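Local coordinates for protein alkylpurine DNA glycosylase AlkC (Pseudomonas fluorescens, PDB 5VHV) that probably excises alkylated purine bases from damaged DNA as a glycosylase that starts base excision repair without flipping the base out, at residues Tyr65-Ala76 with Phe87-Gly96. Residues are numbered along the deposited sequence; the frame is centred on the assembly and turned at random.
Sequences YPQTLTLLYALA and FLPHYVASYG
Tyr91 reaches from helix 87-95 into a hole formed by Tyr65, Thr68, Leu69 and Leu72, a knobs-into-holes fit between neighbouring helices that run antiparallel at 165°. With CG anti to the backbone N (chi1 -178°), its CB directs the ring toward helix 65-75. From there, Tyr91 CG and CD1 each lie 3.7 Å from Leu72 CD1, whose methyl stands over the ring face, 19° off the normal, as a CH-pi contact; Tyr95 CD2 covers the opposite face. Farther out, Tyr91 CE1 meets Tyr65 CE1 at 3.7 Å, the two side chains sliding past each other in opposite directions. Tyr91 CZ comes within 3.5 Å of Thr68 CG2, and Tyr91 OH shares a water with Thr68 OG1, which also bonds to Asp64 O. Replaced by an alanine, Tyr91 would lose the ring and hydroxyl, which is likely to leave Leu72 CD1 without its aromatic face and the water without its phenolic partner. Toward the far end, Leu88 CD2 packs on Leu72 CB at 3.9 Å, while Leu75 CD2 meets the edge of the Phe87 ring, near its plane. At the other end, Tyr65 OH lies 3.4 Å from Gly96 CA and hydrogen-bonds Ser103 OG of helix 100-110, tying in the next helix. Direct contacts across the 509 Å² buried here are thus essentially apolar, consistent with the helical DNA_alkylation-family scaffold, with polarity confined to the water-linked hydroxyls and the Tyr65 end.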
loop_
_atom_site.group_PDB
_atom_site.type_symbol
_atom_site.label_atom_id
_atom_site.label_comp_id
_atom_site.label_asym_id
_atom_site.label_seq_id
_atom_site.Cartn_x
_atom_site.Cartn_y
_atom_site.Cartn_z
ATOM N N TYR A 65 -29.871 -8.324 -13.686
ATOM C CA TYR A 65 -28.581 -7.674 -13.464
ATOM C C TYR A 65 -28.466 -6.349 -14.211
ATOM O O TYR A 65 -28.137 -5.329 -13.575
ATOM C CB TYR A 65 -27.457 -8.656 -13.819
ATOM C CG TYR A 65 -26.076 -8.084 -13.692
ATOM C CD1 TYR A 65 -25.544 -7.808 -12.452
ATOM C CD2 TYR A 65 -25.297 -7.818 -14.813
ATOM C CE1 TYR A 65 -24.266 -7.281 -12.326
ATOM C CE2 TYR A 65 -24.032 -7.297 -14.698
ATOM C CZ TYR A 65 -23.509 -7.033 -13.458
ATOM O OH TYR A 65 -22.238 -6.497 -13.317
ATOM N N PRO A 66 -28.712 -6.270 -15.520
ATOM C CA PRO A 66 -28.640 -4.951 -16.175
ATOM C C PRO A 66 -29.575 -3.921 -15.565
ATOM O O PRO A 66 -29.191 -2.754 -15.418
ATOM C CB PRO A 66 -29.014 -5.259 -17.632
ATOM C CG PRO A 66 -28.750 -6.728 -17.807
ATOM C CD PRO A 66 -29.057 -7.347 -16.474
ATOM N N GLN A 67 -30.795 -4.318 -15.205
ATOM C CA GLN A 67 -31.736 -3.378 -14.599
ATOM C C GLN A 67 -31.243 -2.896 -13.242
ATOM O O GLN A 67 -31.352 -1.705 -12.915
ATOM C CB GLN A 67 -33.113 -4.030 -14.446
ATOM C CG GLN A 67 -33.824 -4.370 -15.749
ATOM C CD GLN A 67 -35.076 -5.225 -15.523
ATOM O OE1 GLN A 67 -35.122 -6.086 -14.631
ATOM N NE2 GLN A 67 -36.096 -4.979 -16.327
ATOM N N THR A 68 -30.695 -3.799 -12.435
ATOM C CA THR A 68 -30.152 -3.377 -11.149
ATOM C C THR A 68 -28.961 -2.443 -11.351
ATOM O O THR A 68 -28.822 -1.446 -10.633
ATOM C CB THR A 68 -29.769 -4.598 -10.295
ATOM O OG1 THR A 68 -30.929 -5.425 -10.093
ATOM C CG2 THR A 68 -29.242 -4.162 -8.940
ATOM N N LEU A 69 -28.099 -2.735 -12.333
ATOM C CA LEU A 69 -26.956 -1.853 -12.579
ATOM C C LEU A 69 -27.420 -0.436 -12.901
ATOM O O LEU A 69 -26.814 0.542 -12.446
ATOM C CB LEU A 69 -26.088 -2.394 -13.719
ATOM C CG LEU A 69 -25.088 -3.508 -13.431
ATOM C CD1 LEU A 69 -24.250 -3.708 -14.684
ATOM C CD2 LEU A 69 -24.200 -3.212 -12.222
ATOM N N THR A 70 -28.494 -0.306 -13.675
ATOM C CA THR A 70 -29.028 1.024 -13.963
ATOM C C THR A 70 -29.348 1.777 -12.675
ATOM O O THR A 70 -29.017 2.963 -12.543
ATOM C CB THR A 70 -30.258 0.906 -14.859
ATOM O OG1 THR A 70 -29.845 0.371 -16.122
ATOM C CG2 THR A 70 -30.922 2.265 -15.080
ATOM N N LEU A 71 -29.973 1.105 -11.704
ATOM C CA LEU A 71 -30.254 1.754 -10.424
ATOM C C LEU A 71 -28.963 2.124 -9.704
ATOM O O LEU A 71 -28.864 3.194 -9.096
ATOM C CB LEU A 71 -31.078 0.847 -9.526
ATOM C CG LEU A 71 -32.425 0.376 -10.074
ATOM C CD1 LEU A 71 -33.110 -0.498 -9.049
ATOM C CD2 LEU A 71 -33.318 1.559 -10.450
ATOM N N LEU A 72 -27.984 1.226 -9.722
ATOM C CA LEU A 72 -26.758 1.465 -8.976
ATOM C C LEU A 72 -25.923 2.584 -9.605
ATOM O O LEU A 72 -25.228 3.320 -8.886
ATOM C CB LEU A 72 -25.971 0.164 -8.878
ATOM C CG LEU A 72 -26.679 -0.990 -8.118
ATOM C CD1 LEU A 72 -25.771 -2.211 -8.106
ATOM C CD2 LEU A 72 -27.051 -0.610 -6.682
ATOM N N TYR A 73 -25.979 2.741 -10.933
ATOM C CA TYR A 73 -25.375 3.916 -11.554
ATOM C C TYR A 73 -25.966 5.197 -10.977
ATOM O O TYR A 73 -25.235 6.161 -10.716
ATOM C CB TYR A 73 -25.578 3.901 -13.068
ATOM C CG TYR A 73 -24.510 3.218 -13.903
ATOM C CD1 TYR A 73 -24.122 1.904 -13.653
ATOM C CD2 TYR A 73 -23.899 3.893 -14.966
ATOM C CE1 TYR A 73 -23.163 1.276 -14.443
ATOM C CE2 TYR A 73 -22.942 3.281 -15.766
ATOM C CZ TYR A 73 -22.573 1.972 -15.502
ATOM O OH TYR A 73 -21.623 1.358 -16.300
ATOM N N ALA A 74 -27.295 5.242 -10.799
ATOM C CA ALA A 74 -27.915 6.439 -10.241
ATOM C C ALA A 74 -27.623 6.583 -8.759
ATOM O O ALA A 74 -27.540 7.710 -8.251
ATOM C CB ALA A 74 -29.421 6.424 -10.469
ATOM N N LEU A 75 -27.440 5.460 -8.058
ATOM C CA LEU A 75 -27.172 5.510 -6.628
ATOM C C LEU A 75 -25.786 6.090 -6.341
ATOM O O LEU A 75 -25.605 6.799 -5.344
ATOM C CB LEU A 75 -27.294 4.108 -6.031
ATOM C CG LEU A 75 -27.136 4.026 -4.512
ATOM C CD1 LEU A 75 -28.291 4.679 -3.801
ATOM C CD2 LEU A 75 -26.938 2.565 -4.068
ATOM N N ALA A 76 -24.813 5.830 -7.209
ATOM C CA ALA A 76 -23.424 6.151 -6.878
ATOM C C ALA A 76 -23.218 7.601 -6.460
ATOM O O ALA A 76 -22.645 7.825 -5.384
ATOM C CB ALA A 76 -22.523 5.767 -8.056
ATOM N N PHE A 87 -19.171 -1.098 -2.088
ATOM C CA PHE A 87 -20.112 -2.187 -2.333
ATOM C C PHE A 87 -20.624 -2.188 -3.766
ATOM O O PHE A 87 -21.072 -3.232 -4.248
ATOM C CB PHE A 87 -21.276 -2.182 -1.332
ATOM C CG PHE A 87 -22.334 -1.118 -1.563
ATOM C CD1 PHE A 87 -23.307 -1.283 -2.539
ATOM C CD2 PHE A 87 -22.386 0.001 -0.753
ATOM C CE1 PHE A 87 -24.284 -0.315 -2.741
ATOM C CE2 PHE A 87 -23.357 0.969 -0.929
ATOM C CZ PHE A 87 -24.321 0.815 -1.932
ATOM N N LEU A 88 -20.496 -1.073 -4.487
ATOM C CA LEU A 88 -20.966 -1.058 -5.870
ATOM C C LEU A 88 -20.081 -1.921 -6.759
ATOM O O LEU A 88 -20.603 -2.823 -7.428
ATOM C CB LEU A 88 -21.063 0.387 -6.369
ATOM C CG LEU A 88 -22.050 1.240 -5.581
ATOM C CD1 LEU A 88 -21.776 2.718 -5.877
ATOM C CD2 LEU A 88 -23.462 0.831 -5.953
ATOM N N PRO A 89 -18.766 -1.728 -6.815
ATOM C CA PRO A 89 -17.944 -2.705 -7.553
ATOM C C PRO A 89 -18.068 -4.117 -7.015
ATOM O O PRO A 89 -18.018 -5.080 -7.793
ATOM C CB PRO A 89 -16.511 -2.148 -7.410
ATOM C CG PRO A 89 -16.596 -1.063 -6.419
ATOM C CD PRO A 89 -17.980 -0.567 -6.350
ATOM N N HIS A 90 -18.280 -4.285 -5.709
ATOM C CA HIS A 90 -18.462 -5.627 -5.180
ATOM C C HIS A 90 -19.671 -6.312 -5.807
ATOM O O HIS A 90 -19.617 -7.504 -6.134
ATOM C CB HIS A 90 -18.618 -5.610 -3.664
ATOM C CG HIS A 90 -18.637 -6.982 -3.067
ATOM N ND1 HIS A 90 -17.495 -7.740 -2.894
ATOM C CD2 HIS A 90 -19.671 -7.762 -2.671
ATOM C CE1 HIS A 90 -17.830 -8.919 -2.387
ATOM N NE2 HIS A 90 -19.145 -8.952 -2.239
ATOM N N TYR A 91 -20.770 -5.568 -5.979
ATOM C CA TYR A 91 -21.953 -6.131 -6.616
ATOM C C TYR A 91 -21.618 -6.621 -8.023
ATOM O O TYR A 91 -22.036 -7.706 -8.438
ATOM C CB TYR A 91 -23.069 -5.069 -6.620
ATOM C CG TYR A 91 -24.363 -5.566 -7.213
ATOM C CD1 TYR A 91 -24.511 -5.627 -8.578
ATOM C CD2 TYR A 91 -25.435 -5.975 -6.407
ATOM C CE1 TYR A 91 -25.653 -6.105 -9.149
ATOM C CE2 TYR A 91 -26.592 -6.461 -6.980
ATOM C CZ TYR A 91 -26.690 -6.515 -8.353
ATOM O OH TYR A 91 -27.816 -7.005 -8.971
ATOM N N VAL A 92 -20.814 -5.855 -8.756
ATOM C CA VAL A 92 -20.440 -6.243 -10.114
ATOM C C VAL A 92 -19.613 -7.529 -10.102
ATOM O O VAL A 92 -19.810 -8.429 -10.927
ATOM C CB VAL A 92 -19.676 -5.082 -10.788
ATOM C CG1 VAL A 92 -19.076 -5.529 -12.107
ATOM C CG2 VAL A 92 -20.580 -3.884 -10.962
ATOM N N ALA A 93 -18.619 -7.605 -9.217
ATOM C CA ALA A 93 -17.798 -8.815 -9.147
ATOM C C ALA A 93 -18.611 -10.031 -8.721
ATOM O O ALA A 93 -18.340 -11.153 -9.173
ATOM C CB ALA A 93 -16.640 -8.602 -8.185
ATOM N N SER A 94 -19.619 -9.824 -7.867
ATOM C CA SER A 94 -20.425 -10.927 -7.360
ATOM C C SER A 94 -21.374 -11.467 -8.419
ATOM O O SER A 94 -21.513 -12.686 -8.571
ATOM C CB SER A 94 -21.221 -10.479 -6.129
ATOM O OG SER A 94 -20.372 -10.146 -5.023
ATOM N N TYR A 95 -22.069 -10.579 -9.138
ATOM C CA TYR A 95 -23.211 -10.967 -9.955
ATOM C C TYR A 95 -23.002 -10.733 -11.448
ATOM O O TYR A 95 -23.883 -11.095 -12.246
ATOM C CB TYR A 95 -24.473 -10.227 -9.465
ATOM C CG TYR A 95 -24.633 -10.398 -7.963
ATOM C CD1 TYR A 95 -24.803 -11.666 -7.406
ATOM C CD2 TYR A 95 -24.555 -9.321 -7.116
ATOM C CE1 TYR A 95 -24.907 -11.836 -6.016
ATOM C CE2 TYR A 95 -24.667 -9.475 -5.726
ATOM C CZ TYR A 95 -24.833 -10.735 -5.188
ATOM O OH TYR A 95 -24.912 -10.845 -3.822
ATOM N N GLY A 96 -21.857 -10.178 -11.846
ATOM C CA GLY A 96 -21.600 -9.788 -13.220
ATOM C C GLY A 96 -20.653 -10.672 -14.006
ATOM O O GLY A 96 -20.241 -10.283 -15.109
HETATM O O HOH W 1 -30.129 -7.229 -7.972
#